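Local coordinates for glycerate dehydrogenase related protein (PDB 3GVX) that probably reduces glyoxylate or hydroxypyruvate with NAD(P)H, as expected of a D-isomer specific 2-hydroxyacid dehydrogenase, at residues 50-55 with 73-78; 37-42 with 54-59; 191-196 with 216-221; 186-191 with 210-215. All coordinates share one frame; numbering follows the deposited sequence.

Contact 1 (50-55 with 73-78); sequences TKMIQA and VLCSNA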
loop_
_atom_site.group_PDB
_atom_site.type_symbol
_atom_site.label_atom_id
_atom_site.label_comp_id
_atom_site.label_asym_id
_atom_site.label_seq_id
_atom_site.Cartn_x
_atom_site.Cartn_y
_atom_site.Cartn_z
ATOM N N THR B 50 24.154 20.783 27.202
ATOM C CA THR B 50 23.098 19.832 26.865
ATOM C C THR B 50 21.719 20.461 26.744
ATOM O O THR B 50 21.245 21.138 27.654
ATOM C CB THR B 50 22.975 18.705 27.911
ATOM O OG1 THR B 50 24.273 18.228 28.283
ATOM C CG2 THR B 50 22.150 17.563 27.344
ATOM N N LYS B 51 21.072 20.224 25.613
ATOM C CA LYS B 51 19.731 20.735 25.382
ATOM C C LYS B 51 18.813 19.604 25.047
ATOM O O LYS B 51 17.637 19.629 25.355
ATOM C CB LYS B 51 19.701 21.670 24.194
ATOM C CG LYS B 51 20.415 22.958 24.346
ATOM C CD LYS B 51 20.327 23.653 23.015
ATOM C CE LYS B 51 20.729 25.095 23.107
ATOM N NZ LYS B 51 20.610 25.703 21.759
HETATM N N MSE B 52 19.369 18.606 24.386
HETATM C CA MSE B 52 18.551 17.505 23.933
HETATM C C MSE B 52 19.218 16.155 23.941
HETATM O O MSE B 52 20.375 16.015 23.554
HETATM C CB MSE B 52 18.023 17.830 22.528
HETATM C CG MSE B 52 17.136 16.756 21.875
HETATM SE SE MSE B 52 18.158 15.385 21.287
HETATM C CE MSE B 52 17.678 15.066 19.885
ATOM N N ILE B 53 18.449 15.158 24.357
ATOM C CA ILE B 53 18.920 13.793 24.407
ATOM C C ILE B 53 17.999 12.920 23.583
ATOM O O ILE B 53 16.790 12.883 23.806
ATOM C CB ILE B 53 18.961 13.291 25.862
ATOM C CG1 ILE B 53 19.881 14.209 26.679
ATOM C CG2 ILE B 53 19.434 11.841 25.916
ATOM C CD1 ILE B 53 19.942 13.900 28.150
ATOM N N GLN B 54 18.582 12.213 22.625
ATOM C CA GLN B 54 17.821 11.348 21.729
ATOM C C GLN B 54 18.116 9.860 21.886
ATOM O O GLN B 54 19.195 9.397 21.521
ATOM C CB GLN B 54 18.089 11.749 20.281
ATOM C CG GLN B 54 17.378 10.880 19.274
ATOM C CD GLN B 54 15.915 11.224 19.135
ATOM O OE1 GLN B 54 15.558 12.343 18.764
ATOM N NE2 GLN B 54 15.050 10.258 19.440
ATOM N N ALA B 55 17.155 9.110 22.419
ATOM C CA ALA B 55 17.294 7.669 22.569
ATOM C C ALA B 55 17.017 7.077 21.185
ATOM O O ALA B 55 16.219 7.616 20.415
ATOM C CB ALA B 55 16.278 7.136 23.577
ATOM N N VAL B 73 15.520 18.242 27.016
ATOM C CA VAL B 73 14.446 17.494 26.401
ATOM C C VAL B 73 14.869 16.083 26.018
ATOM O O VAL B 73 15.870 15.874 25.326
ATOM C CB VAL B 73 13.913 18.243 25.163
ATOM C CG1 VAL B 73 12.906 17.373 24.408
ATOM C CG2 VAL B 73 13.283 19.572 25.605
ATOM N N LEU B 74 14.101 15.109 26.487
ATOM C CA LEU B 74 14.370 13.716 26.179
ATOM C C LEU B 74 13.407 13.258 25.092
ATOM O O LEU B 74 12.192 13.345 25.253
ATOM C CB LEU B 74 14.172 12.829 27.413
ATOM C CG LEU B 74 14.279 11.312 27.175
ATOM C CD1 LEU B 74 15.705 10.915 26.769
ATOM C CD2 LEU B 74 13.833 10.578 28.451
ATOM N N CYS B 75 13.955 12.771 23.987
ATOM C CA CYS B 75 13.155 12.270 22.878
ATOM C C CYS B 75 13.443 10.788 22.697
ATOM O O CYS B 75 14.537 10.318 22.999
ATOM C CB CYS B 75 13.504 12.998 21.582
ATOM S SG CYS B 75 13.335 14.761 21.672
ATOM N N SER B 76 12.454 10.050 22.210
ATOM C CA SER B 76 12.645 8.637 21.965
ATOM C C SER B 76 12.492 8.401 20.465
ATOM O O SER B 76 12.253 9.334 19.707
ATOM C CB SER B 76 11.657 7.789 22.780
ATOM O OG SER B 76 10.328 8.039 22.413
ATOM N N ASN B 77 12.611 7.152 20.045
ATOM C CA ASN B 77 12.555 6.825 18.622
ATOM C C ASN B 77 11.655 5.621 18.316
ATOM O O ASN B 77 12.140 4.503 18.194
ATOM C CB ASN B 77 13.992 6.579 18.164
ATOM C CG ASN B 77 14.107 6.277 16.696
ATOM O OD1 ASN B 77 13.487 6.933 15.861
ATOM N ND2 ASN B 77 14.938 5.294 16.366
ATOM N N ALA B 78 10.350 5.870 18.182
ATOM C CA ALA B 78 9.360 4.817 17.931
ATOM C C ALA B 78 8.709 4.800 16.546
ATOM O O ALA B 78 7.836 3.978 16.280
ATOM C CB ALA B 78 8.263 4.869 19.007
#
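I53 faces V73 and C75 through its backbone: its N donates to V73 O (2.8 Å) and its O accepts from C75 N (2.8 Å), the alternation that defines a parallel pair. The axes of strands 52-55 and 73-75 lie 4.8 Å apart at 16°, at one edge of a five-stranded parallel sheet with the flavodoxin-like order 2-1-3-4-5. V73 N to K51 O and A55 N to C75 O continue the pairing at its two ends. Side chains alternate between the faces. I53 CG2 meets L74 CD1 at 3.9 Å on one, while M52, Q54, V73 and C75 occupy the other. There Q54 extends with CG anti to its backbone N (chi1 178°) and then bends at chi2, which lays the amide beside C75, OE1 3.5 Å from CB. The same bend aims NE2 at A55 O, 3.0 Å away in the amide plane, with a second, weak bond to S76 O. Replacing Q54 with alanine would remove that amide and would probably leave A55 O and S76 O without a shared donor just where the strands end. Further out, helix 266-279 packs on this face at selenomethionine M52 and Q54, V276 touching both. N77 ND2 bonds to A268 O of this helix and to I56 O, while its CB sits 3.3 Å from A55 O.

Contact 2 (37-42 with 54-59); sequences AQVIKD and QAISAG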
loop_
_atom_site.group_PDB
_atom_site.type_symbol
_atom_site.label_atom_id
_atom_site.label_comp_id
_atom_site.label_asym_id
_atom_site.label_seq_id
_atom_site.Cartn_x
_atom_site.Cartn_y
_atom_site.Cartn_z
ATOM N N ALA B 37 23.349 18.280 21.461
ATOM C CA ALA B 37 22.560 17.092 21.268
ATOM C C ALA B 37 23.370 15.849 21.542
ATOM O O ALA B 37 24.553 15.746 21.196
ATOM C CB ALA B 37 21.992 17.069 19.862
ATOM N N GLN B 38 22.719 14.908 22.202
ATOM C CA GLN B 38 23.347 13.650 22.539
ATOM C C GLN B 38 22.439 12.520 22.091
ATOM O O GLN B 38 21.241 12.521 22.374
ATOM C CB GLN B 38 23.584 13.572 24.045
ATOM C CG GLN B 38 24.426 12.406 24.476
ATOM C CD GLN B 38 24.769 12.486 25.946
ATOM O OE1 GLN B 38 25.383 13.455 26.395
ATOM N NE2 GLN B 38 24.371 11.479 26.705
ATOM N N VAL B 39 23.004 11.565 21.370
ATOM C CA VAL B 39 22.233 10.419 20.912
ATOM C C VAL B 39 22.689 9.274 21.798
ATOM O O VAL B 39 23.882 9.046 21.960
ATOM C CB VAL B 39 22.525 10.092 19.437
ATOM C CG1 VAL B 39 21.599 8.978 18.965
ATOM C CG2 VAL B 39 22.372 11.350 18.583
ATOM N N ILE B 40 21.741 8.553 22.373
ATOM C CA ILE B 40 22.085 7.491 23.288
ATOM C C ILE B 40 21.296 6.219 23.103
ATOM O O ILE B 40 20.328 6.153 22.355
ATOM C CB ILE B 40 21.824 7.939 24.743
ATOM C CG1 ILE B 40 20.313 7.972 24.989
ATOM C CG2 ILE B 40 22.387 9.343 24.989
ATOM C CD1 ILE B 40 19.899 8.241 26.433
ATOM N N LYS B 41 21.731 5.208 23.829
ATOM C CA LYS B 41 21.036 3.950 23.867
ATOM C C LYS B 41 20.500 3.840 25.285
ATOM O O LYS B 41 19.306 3.941 25.506
ATOM C CB LYS B 41 21.978 2.794 23.565
ATOM C CG LYS B 41 22.480 2.781 22.152
ATOM C CD LYS B 41 23.208 1.496 21.878
ATOM C CE LYS B 41 23.698 1.441 20.461
ATOM N NZ LYS B 41 24.341 0.128 20.188
ATOM N N ASP B 42 21.404 3.695 26.245
ATOM C CA ASP B 42 21.015 3.544 27.631
ATOM C C ASP B 42 21.493 4.621 28.575
ATOM O O ASP B 42 20.850 4.906 29.566
ATOM C CB ASP B 42 21.488 2.192 28.130
ATOM C CG ASP B 42 20.956 1.058 27.291
ATOM O OD1 ASP B 42 21.568 -0.026 27.285
ATOM O OD2 ASP B 42 19.916 1.244 26.633
ATOM N N GLN B 54 18.582 12.213 22.625
ATOM C CA GLN B 54 17.821 11.348 21.729
ATOM C C GLN B 54 18.116 9.860 21.886
ATOM O O GLN B 54 19.195 9.397 21.521
ATOM C CB GLN B 54 18.089 11.749 20.281
ATOM C CG GLN B 54 17.378 10.880 19.274
ATOM C CD GLN B 54 15.915 11.224 19.135
ATOM O OE1 GLN B 54 15.558 12.343 18.764
ATOM N NE2 GLN B 54 15.050 10.258 19.440
ATOM N N ALA B 55 17.155 9.110 22.419
ATOM C CA ALA B 55 17.294 7.669 22.569
ATOM C C ALA B 55 17.017 7.077 21.185
ATOM O O ALA B 55 16.219 7.616 20.415
ATOM C CB ALA B 55 16.278 7.136 23.577
ATOM N N ILE B 56 17.677 5.978 20.856
ATOM C CA ILE B 56 17.460 5.371 19.549
ATOM C C ILE B 56 16.420 4.278 19.639
ATOM O O ILE B 56 15.987 3.749 18.629
ATOM C CB ILE B 56 18.752 4.782 18.973
ATOM C CG1 ILE B 56 19.285 3.700 19.906
ATOM C CG2 ILE B 56 19.765 5.892 18.760
ATOM C CD1 ILE B 56 20.137 2.661 19.233
ATOM N N SER B 57 16.017 3.940 20.859
ATOM C CA SER B 57 15.000 2.910 21.066
ATOM C C SER B 57 13.611 3.537 21.090
ATOM O O SER B 57 13.473 4.758 21.170
ATOM C CB SER B 57 15.263 2.140 22.365
ATOM O OG SER B 57 15.231 2.999 23.483
ATOM N N ALA B 58 12.590 2.688 21.040
ATOM C CA ALA B 58 11.193 3.123 21.047
ATOM C C ALA B 58 10.756 3.645 22.408
ATOM O O ALA B 58 10.012 4.620 22.498
ATOM C CB ALA B 58 10.300 1.969 20.619
ATOM N N GLY B 59 11.231 2.989 23.460
ATOM C CA GLY B 59 10.893 3.385 24.819
ATOM C C GLY B 59 12.078 3.905 25.618
ATOM O O GLY B 59 13.241 3.653 25.288
HETATM O O HOH W 1 17.736 4.152 23.416
#
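V39 and I56 meet at about a right angle, CG1 of the valine 3.6 Å from CG2 of the isoleucine. V39 contributes the branch anti to its backbone N (chi1 -174°), and this methyl also lies against Q54 O. The other branch of I56 turns to K41: with CG1 held between the backbone N and the carbonyl carbon (chi1 60°), CD1 comes 3.7 Å from K41 CG and also touches CE, so the aliphatic part of the extended lysine packs against it. I40 and A55 point to the other face and meet more loosely, CG1 to CB at 4.4 Å. Underneath, Q54 N donates to Q38 O (2.7 Å), and I40 N donates to Q54 O from 35° out of the carbonyl plane. The next bond, I56 N to I40 O, is weak, evidence that the pairing frays where 54-55 passes into a loop. A water takes over there, accepting from S57 N and donating to K41 O at 2.6 Å. S57 OG in turn donates to G59 O (2.8 Å), in the carbonyl plane, and is also bonded to H62 NE2. I269 and A272 of helix 266-279 cover I56, and F273 covers V39. Strand 37-40 is the middle one of the flavodoxin-like sheet, and the loop following 52-55 probably corresponds to the one that borders the substrate cleft in relatives of this dehydrogenase family.

Contact 3 (191-196 with 216-221); sequences VNSRLL and KPDMIG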
loop_
_atom_site.group_PDB
_atom_site.type_symbol
_atom_site.label_atom_id
_atom_site.label_comp_id
_atom_site.label_asym_id
_atom_site.label_seq_id
_atom_site.Cartn_x
_atom_site.Cartn_y
_atom_site.Cartn_z
ATOM N N VAL B 191 -14.872 -5.405 20.916
ATOM C CA VAL B 191 -15.454 -5.833 19.653
ATOM C C VAL B 191 -16.355 -7.028 19.930
ATOM O O VAL B 191 -15.879 -8.155 20.048
ATOM C CB VAL B 191 -14.362 -6.256 18.642
ATOM C CG1 VAL B 191 -15.004 -6.633 17.306
ATOM C CG2 VAL B 191 -13.334 -5.139 18.483
ATOM N N ASN B 192 -17.655 -6.786 20.056
ATOM C CA ASN B 192 -18.560 -7.892 20.338
ATOM C C ASN B 192 -19.764 -8.034 19.411
ATOM O O ASN B 192 -20.029 -7.172 18.576
ATOM C CB ASN B 192 -19.029 -7.838 21.800
ATOM C CG ASN B 192 -19.793 -6.579 22.127
ATOM O OD1 ASN B 192 -20.344 -5.919 21.244
ATOM N ND2 ASN B 192 -19.842 -6.238 23.411
ATOM N N SER B 193 -20.463 -9.159 19.562
ATOM C CA SER B 193 -21.656 -9.465 18.784
ATOM C C SER B 193 -22.436 -8.201 18.535
ATOM O O SER B 193 -22.851 -7.918 17.415
ATOM C CB SER B 193 -22.563 -10.447 19.540
ATOM O OG SER B 193 -22.039 -11.761 19.582
ATOM N N ARG B 194 -22.628 -7.430 19.594
ATOM C CA ARG B 194 -23.394 -6.207 19.476
ATOM C C ARG B 194 -22.761 -5.158 18.574
ATOM O O ARG B 194 -23.462 -4.499 17.808
ATOM C CB ARG B 194 -23.669 -5.597 20.844
ATOM C CG ARG B 194 -24.866 -4.690 20.789
ATOM C CD ARG B 194 -24.706 -3.444 21.629
ATOM N NE ARG B 194 -23.521 -2.657 21.276
ATOM C CZ ARG B 194 -23.272 -2.125 20.076
ATOM N NH1 ARG B 194 -24.126 -2.293 19.068
ATOM N NH2 ARG B 194 -22.179 -1.389 19.893
ATOM N N LEU B 195 -21.447 -4.983 18.674
ATOM C CA LEU B 195 -20.762 -4.008 17.825
ATOM C C LEU B 195 -20.696 -4.497 16.370
ATOM O O LEU B 195 -20.957 -3.733 15.444
ATOM C CB LEU B 195 -19.350 -3.725 18.355
ATOM C CG LEU B 195 -18.410 -2.922 17.450
ATOM C CD1 LEU B 195 -19.001 -1.547 17.125
ATOM C CD2 LEU B 195 -17.052 -2.832 18.144
ATOM N N LEU B 196 -20.377 -5.777 16.188
ATOM C CA LEU B 196 -20.279 -6.385 14.860
ATOM C C LEU B 196 -21.540 -6.278 14.015
ATOM O O LEU B 196 -21.461 -6.170 12.791
ATOM C CB LEU B 196 -19.886 -7.855 14.969
ATOM C CG LEU B 196 -18.537 -8.076 15.637
ATOM C CD1 LEU B 196 -18.249 -9.574 15.715
ATOM C CD2 LEU B 196 -17.462 -7.316 14.862
ATOM N N LYS B 216 -13.387 -13.313 21.511
ATOM C CA LYS B 216 -13.142 -14.458 20.675
ATOM C C LYS B 216 -14.388 -15.220 20.208
ATOM O O LYS B 216 -14.560 -15.433 19.015
ATOM C CB LYS B 216 -12.196 -15.402 21.366
ATOM C CG LYS B 216 -11.943 -16.604 20.535
ATOM C CD LYS B 216 -10.673 -17.263 20.937
ATOM C CE LYS B 216 -10.522 -18.525 20.164
ATOM N NZ LYS B 216 -9.366 -19.307 20.652
ATOM N N PRO B 217 -15.269 -15.649 21.131
ATOM C CA PRO B 217 -16.460 -16.377 20.671
ATOM C C PRO B 217 -17.391 -15.531 19.801
ATOM O O PRO B 217 -18.029 -16.045 18.884
ATOM C CB PRO B 217 -17.135 -16.816 21.974
ATOM C CG PRO B 217 -15.988 -16.845 22.969
ATOM C CD PRO B 217 -15.216 -15.608 22.601
ATOM N N ASP B 218 -17.469 -14.234 20.085
ATOM C CA ASP B 218 -18.332 -13.349 19.309
ATOM C C ASP B 218 -17.859 -13.185 17.861
ATOM O O ASP B 218 -18.665 -13.186 16.932
ATOM C CB ASP B 218 -18.442 -11.979 19.995
ATOM C CG ASP B 218 -19.231 -12.039 21.295
ATOM O OD1 ASP B 218 -19.204 -13.098 21.950
ATOM O OD2 ASP B 218 -19.859 -11.023 21.666
HETATM N N MSE B 219 -16.550 -13.057 17.678
HETATM C CA MSE B 219 -15.981 -12.901 16.344
HETATM C C MSE B 219 -16.110 -14.190 15.554
HETATM O O MSE B 219 -16.547 -14.183 14.406
HETATM C CB MSE B 219 -14.509 -12.475 16.445
HETATM C CG MSE B 219 -13.763 -12.381 15.119
HETATM SE SE MSE B 219 -14.642 -11.483 13.838
HETATM C CE MSE B 219 -14.721 -9.815 14.436
ATOM N N ILE B 220 -15.744 -15.299 16.179
ATOM C CA ILE B 220 -15.839 -16.588 15.516
ATOM C C ILE B 220 -17.277 -16.937 15.185
ATOM O O ILE B 220 -17.551 -17.630 14.203
ATOM C CB ILE B 220 -15.240 -17.705 16.386
ATOM C CG1 ILE B 220 -13.724 -17.521 16.446
ATOM C CG2 ILE B 220 -15.685 -19.066 15.880
ATOM C CD1 ILE B 220 -12.929 -18.769 16.648
ATOM N N GLY B 221 -18.197 -16.442 15.999
ATOM C CA GLY B 221 -19.599 -16.712 15.767
ATOM C C GLY B 221 -20.132 -15.839 14.663
ATOM O O GLY B 221 -20.922 -16.273 13.832
HETATM O O HOH W 2 -21.147 -13.202 17.436
#
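D218 reaches across to the first turn of helix 193-196, where its OD2 accepts a nearly straight bond from S193 N (2.9 Å, 170°). The donor uses the anti side of the carboxylate and lies 19° out of its plane. S193 OG stands 3.1 Å from the same OD2, at best a weak bond, and a water links S193 OG to D218 O. A negative carboxylate at a helix N-terminus is likely to be stabilised by the backbone N-H groups there. N192 shares in this end: its CB touches D218 OD2, while its OD1 N-caps the helix by accepting from L195 N at 2.9 Å. Below this polar patch, L196 and selenomethionine M219 cross at about a right angle. Bends at chi2 and chi3 curl M219 so that CE meets both leucine methyls, CD2 at 3.7 Å and CD1 at 3.8 Å. V191 CG1 approaches the same CE more loosely. L196 also packs on F171 of helix 167-172 and M219 on V214, so the contact joins the short helix 193-196, after strand 176-179, to helix 216-225, after the adjacent strand 204-207, in the Rossmann-type domain.

Contact 4 (186-191 with 210-215); sequences KTRGMV and RADVVS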
loop_
_atom_site.group_PDB
_atom_site.type_symbol
_atom_site.label_atom_id
_atom_site.label_comp_id
_atom_site.label_asym_id
_atom_site.label_seq_id
_atom_site.Cartn_x
_atom_site.Cartn_y
_atom_site.Cartn_z
ATOM N N LYS B 186 -11.693 -0.868 29.441
ATOM C CA LYS B 186 -12.892 -0.578 28.670
ATOM C C LYS B 186 -12.825 -1.072 27.259
ATOM O O LYS B 186 -13.842 -1.129 26.576
ATOM C CB LYS B 186 -13.176 0.894 28.604
ATOM C CG LYS B 186 -12.244 1.693 29.383
ATOM C CD LYS B 186 -13.049 2.749 30.024
ATOM C CE LYS B 186 -12.163 3.683 30.740
ATOM N NZ LYS B 186 -12.106 4.900 29.915
ATOM N N THR B 187 -11.630 -1.408 26.804
ATOM C CA THR B 187 -11.504 -1.889 25.447
ATOM C C THR B 187 -11.500 -3.412 25.402
ATOM O O THR B 187 -11.752 -3.991 24.359
ATOM C CB THR B 187 -10.227 -1.351 24.775
ATOM O OG1 THR B 187 -9.095 -2.065 25.277
ATOM C CG2 THR B 187 -10.061 0.141 25.048
ATOM N N ARG B 188 -11.209 -4.067 26.522
ATOM C CA ARG B 188 -11.216 -5.530 26.540
ATOM C C ARG B 188 -12.605 -6.031 26.150
ATOM O O ARG B 188 -13.608 -5.583 26.715
ATOM C CB ARG B 188 -10.855 -6.056 27.933
ATOM C CG ARG B 188 -11.211 -7.527 28.182
ATOM C CD ARG B 188 -9.998 -8.350 28.589
ATOM N NE ARG B 188 -9.119 -7.613 29.494
ATOM C CZ ARG B 188 -7.828 -7.870 29.664
ATOM N NH1 ARG B 188 -7.255 -8.856 28.990
ATOM N NH2 ARG B 188 -7.109 -7.120 30.486
ATOM N N GLY B 189 -12.659 -6.954 25.188
ATOM C CA GLY B 189 -13.921 -7.518 24.727
ATOM C C GLY B 189 -14.793 -6.528 23.993
ATOM O O GLY B 189 -15.938 -6.813 23.652
HETATM N N MSE B 190 -14.224 -5.356 23.747
HETATM C CA MSE B 190 -14.871 -4.251 23.048
HETATM C C MSE B 190 -15.563 -4.639 21.746
HETATM O O MSE B 190 -16.694 -4.235 21.491
HETATM C CB MSE B 190 -13.830 -3.175 22.787
HETATM C CG MSE B 190 -14.219 -2.082 21.843
HETATM SE SE MSE B 190 -12.860 -0.907 21.854
HETATM C CE MSE B 190 -13.733 0.546 21.582
ATOM N N VAL B 191 -14.872 -5.405 20.916
ATOM C CA VAL B 191 -15.454 -5.833 19.653
ATOM C C VAL B 191 -16.355 -7.028 19.930
ATOM O O VAL B 191 -15.879 -8.155 20.048
ATOM C CB VAL B 191 -14.362 -6.256 18.642
ATOM C CG1 VAL B 191 -15.004 -6.633 17.306
ATOM C CG2 VAL B 191 -13.334 -5.139 18.483
ATOM N N ARG B 210 -4.576 -5.904 19.847
ATOM C CA ARG B 210 -4.473 -7.056 20.720
ATOM C C ARG B 210 -5.690 -7.930 20.528
ATOM O O ARG B 210 -6.796 -7.434 20.308
ATOM C CB ARG B 210 -4.358 -6.590 22.171
ATOM C CG ARG B 210 -3.026 -5.927 22.502
ATOM C CD ARG B 210 -1.964 -6.993 22.720
ATOM N NE ARG B 210 -0.776 -6.799 21.891
ATOM C CZ ARG B 210 0.320 -6.147 22.270
ATOM N NH1 ARG B 210 0.391 -5.617 23.481
ATOM N NH2 ARG B 210 1.347 -6.022 21.436
ATOM N N ALA B 211 -5.476 -9.235 20.595
ATOM C CA ALA B 211 -6.555 -10.182 20.428
ATOM C C ALA B 211 -7.662 -9.941 21.459
ATOM O O ALA B 211 -8.849 -10.019 21.132
ATOM C CB ALA B 211 -6.018 -11.612 20.531
ATOM N N ASP B 212 -7.290 -9.605 22.691
ATOM C CA ASP B 212 -8.299 -9.400 23.720
ATOM C C ASP B 212 -9.198 -8.187 23.605
ATOM O O ASP B 212 -10.154 -8.058 24.362
ATOM C CB ASP B 212 -7.650 -9.494 25.100
ATOM C CG ASP B 212 -7.199 -10.912 25.406
ATOM O OD1 ASP B 212 -8.033 -11.826 25.277
ATOM O OD2 ASP B 212 -6.019 -11.123 25.745
ATOM N N VAL B 213 -8.919 -7.305 22.652
ATOM C CA VAL B 213 -9.794 -6.162 22.460
ATOM C C VAL B 213 -11.003 -6.750 21.740
ATOM O O VAL B 213 -12.048 -6.114 21.601
ATOM C CB VAL B 213 -9.133 -5.052 21.597
ATOM C CG1 VAL B 213 -10.141 -3.936 21.318
ATOM C CG2 VAL B 213 -7.895 -4.497 22.318
ATOM N N VAL B 214 -10.850 -7.993 21.292
ATOM C CA VAL B 214 -11.926 -8.695 20.612
ATOM C C VAL B 214 -12.404 -9.949 21.343
ATOM O O VAL B 214 -11.613 -10.784 21.790
ATOM C CB VAL B 214 -11.537 -9.117 19.164
ATOM C CG1 VAL B 214 -12.644 -9.998 18.558
ATOM C CG2 VAL B 214 -11.291 -7.878 18.301
ATOM N N SER B 215 -13.722 -10.057 21.449
ATOM C CA SER B 215 -14.361 -11.204 22.057
ATOM C C SER B 215 -14.184 -12.348 21.095
ATOM O O SER B 215 -14.755 -12.369 20.000
ATOM C CB SER B 215 -15.854 -10.950 22.261
ATOM O OG SER B 215 -16.567 -12.170 22.383
#
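V191 lies obliquely across V214, the two CG2 methyls 3.4 Å apart, tighter than ordinary van der Waals contact; V191 CB is also only 3.5 Å from V214 CG2. On both residues the methyl involved is the one anti to the carbonyl carbon, and both side chains rest on I179 of strand 176-179. An alanine in place of V214 would lose both methyls and would probably open a gap beside V191 CG2 and I179. The backbones bridge once at this pair: V191 N donates almost straight to V213 O (3.0 Å, 175°), and S215 N donates to V191 O at 3.2 Å. These segments follow strands 176-179 and 204-207, neighbours in the parallel sheet of the Rossmann-type NAD-binding domain, so the bridge ties together the loops that follow two adjacent strands. Residues T187 to M190 form a type II turn, with G189 at its third position at a positive phi of 68°, the usual place for a glycine. G189 N points out of the turn to D212 O (2.9 Å), in the carbonyl plane. V213 packs against the turn, CG1 4.1 Å from SE of selenomethionine M190 and CG2 4.0 Å from T187 OG1, a hydroxyl bonded to T184 N and P182 O. R188 and D212 run side by side, guanidinium and carboxylate planes 46° apart; NH1 and OD2 remain 4.1 Å apart, beyond salt-bridge range. W237 touches D212 and bonds through NE1 to V214 O, while S215 OG caps helix 216-225 at D218 N.

In the fold
Contacts 1 and 2 share Q54 and A55, their centres about 6 Å apart: strand 52-55 is paired on one edge with 73-75 and on the other with 37-40, and M52 O to Q38 N and N77 N to S57 O probably bond between them. Both are largely buried and rest on backbone pairing. Contacts 3 and 4 share V191, with centres about 10 Å apart, and are only partly buried. They join loops and helix starts in the Rossmann-type domain, where a carboxylate, a water and an N-cap mark contact 3, and a turn with tight valine packing marks contact 4. Contacts 1 and 3, with centres about 42 Å apart, lie on opposite sides of the chain's centre.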